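Local atomic coordinates of cell death abnormality protein 2 (Caenorhabditis elegans, PDB entry 3QWX), a protein that acts as a CRK-family SH2-SH3 signalling adaptor required for cell-corpse engulfment and cell migration, working in a ternary complex with CED-5 and CED-12. Residues A[95-98]-A[99-102]. Residues are numbered along the deposited sequence; the frame is centred on the assembly and turned at random.
Sequences LLNH and FKMR
H98 presents the edge of its imidazole to the face of F99, the next residue along, in a T-shaped stack with ring centroids 4.8 Å apart and planes at 83°. The touching atom is CD2 of H98, which stands 3.6 Å above the middle of the F99 ring and so directs a C-H, not a ring nitrogen, at the pi face. Different first torsions bring the neighbours together: CG of H98 is anti to its own backbone N (chi1 177°), whereas CG of F99 lies beside its backbone N (chi1 -72°). This is the compact side of the contact, where helix 92-98 of the SH2 domain ends and F99 is the first residue to depart from helical geometry. F99 is buried, its CD2 lying 4.2 Å from CD2 of L95, and beyond these two residues strand 87-89 continues the packing through F89 and Q87.

The helix end unwinds through a mixed set of backbone bonds. F99 N gives only weak bonds to the carbonyls of L95 and L96, while K100 N makes a firmer one of 3.1 Å to N97 O.

On the solvent side the grip is looser and wetter. A single water donates to OD1 of N97 at 2.6 Å and accepts from NZ of K100 at 2.8 Å, linking two side chains whose polar ends do not meet directly. The extended lysine chain also carries NZ to the carbonyl of F6, and its ammonium group makes a cation-pi contact with that residue's ring. Farther out, R102 turns back to its neighbour, NE bonding M101 O almost straight at 2.8 Å. The chemistry thus implies a helix terminus fixed inward by aromatic and aliphatic contacts, with a water tying N97 to K100 and the lysine joining it to F6 near the N-terminus.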
loop_
_atom_site.group_PDB
_atom_site.type_symbol
_atom_site.label_atom_id
_atom_site.label_comp_id
_atom_site.label_asym_id
_atom_site.label_seq_id
_atom_site.Cartn_x
_atom_site.Cartn_y
_atom_site.Cartn_z
ATOM N N LEU A 95 11.546 9.673 -2.568
ATOM C CA LEU A 95 12.212 8.446 -2.142
ATOM C C LEU A 95 11.848 7.290 -3.059
ATOM O O LEU A 95 12.717 6.554 -3.504
ATOM C CB LEU A 95 11.835 8.103 -0.690
ATOM C CG LEU A 95 12.380 6.830 -0.016
ATOM C CD1 LEU A 95 12.358 6.957 1.501
ATOM C CD2 LEU A 95 11.631 5.575 -0.468
ATOM N N LEU A 96 10.555 7.119 -3.322
ATOM C CA LEU A 96 10.065 6.009 -4.141
ATOM C C LEU A 96 10.535 6.129 -5.584
ATOM O O LEU A 96 10.950 5.145 -6.183
ATOM C CB LEU A 96 8.529 5.948 -4.122
ATOM C CG LEU A 96 7.850 5.629 -2.777
ATOM C CD1 LEU A 96 6.350 5.713 -2.921
ATOM C CD2 LEU A 96 8.269 4.261 -2.256
ATOM N N ASN A 97 10.435 7.331 -6.150
ATOM C CA ASN A 97 10.977 7.574 -7.489
ATOM C C ASN A 97 12.448 7.194 -7.582
ATOM O O ASN A 97 12.893 6.567 -8.556
ATOM C CB ASN A 97 10.837 9.041 -7.875
ATOM C CG ASN A 97 11.422 9.331 -9.241
ATOM O OD1 ASN A 97 10.836 8.964 -10.265
ATOM N ND2 ASN A 97 12.581 9.986 -9.267
ATOM N N HIS A 98 13.209 7.589 -6.566
ATOM C CA HIS A 98 14.651 7.374 -6.573
ATOM C C HIS A 98 14.973 5.887 -6.746
ATOM O O HIS A 98 15.915 5.515 -7.445
ATOM C CB HIS A 98 15.269 7.918 -5.277
ATOM C CG HIS A 98 16.743 7.681 -5.157
ATOM N ND1 HIS A 98 17.680 8.539 -5.687
ATOM C CD2 HIS A 98 17.440 6.682 -4.566
ATOM C CE1 HIS A 98 18.892 8.083 -5.427
ATOM N NE2 HIS A 98 18.775 6.960 -4.745
ATOM N N PHE A 99 14.185 5.026 -6.112
ATOM C CA PHE A 99 14.515 3.602 -6.115
ATOM C C PHE A 99 13.867 2.825 -7.269
ATOM O O PHE A 99 13.893 1.602 -7.299
ATOM C CB PHE A 99 14.246 2.971 -4.741
ATOM C CG PHE A 99 15.250 3.390 -3.685
ATOM C CD1 PHE A 99 16.531 2.867 -3.689
ATOM C CD2 PHE A 99 14.908 4.307 -2.699
ATOM C CE1 PHE A 99 17.459 3.238 -2.730
ATOM C CE2 PHE A 99 15.832 4.700 -1.732
ATOM C CZ PHE A 99 17.109 4.158 -1.745
ATOM N N LYS A 100 13.309 3.551 -8.230
ATOM C CA LYS A 100 12.941 2.959 -9.507
ATOM C C LYS A 100 14.195 2.622 -10.306
ATOM O O LYS A 100 14.228 1.630 -11.028
ATOM C CB LYS A 100 12.076 3.916 -10.334
ATOM C CG LYS A 100 10.613 4.007 -9.929
ATOM C CD LYS A 100 9.858 4.799 -10.989
ATOM C CE LYS A 100 8.374 4.857 -10.727
ATOM N NZ LYS A 100 7.686 5.609 -11.813
ATOM N N MET A 101 15.220 3.456 -10.172
ATOM C CA MET A 101 16.404 3.374 -11.035
ATOM C C MET A 101 17.698 3.185 -10.257
ATOM O O MET A 101 18.790 3.297 -10.819
ATOM C CB MET A 101 16.524 4.621 -11.921
ATOM C CG MET A 101 15.466 4.732 -13.020
ATOM S SD MET A 101 15.466 3.343 -14.187
ATOM C CE MET A 101 16.858 3.776 -15.237
ATOM N N ARG A 102 17.569 2.932 -8.961
ATOM C CA ARG A 102 18.700 2.663 -8.082
ATOM C C ARG A 102 18.214 1.521 -7.187
ATOM O O ARG A 102 17.029 1.472 -6.841
ATOM C CB ARG A 102 19.014 3.911 -7.240
ATOM C CG ARG A 102 20.486 4.286 -7.098
ATOM C CD ARG A 102 21.037 5.038 -8.321
ATOM N NE ARG A 102 21.152 4.191 -9.511
ATOM C CZ ARG A 102 22.294 3.908 -10.145
ATOM N NH1 ARG A 102 22.271 3.138 -11.218
ATOM N NH2 ARG A 102 23.454 4.394 -9.718
HETATM O O HOH W 1 8.530 8.093 -10.967
#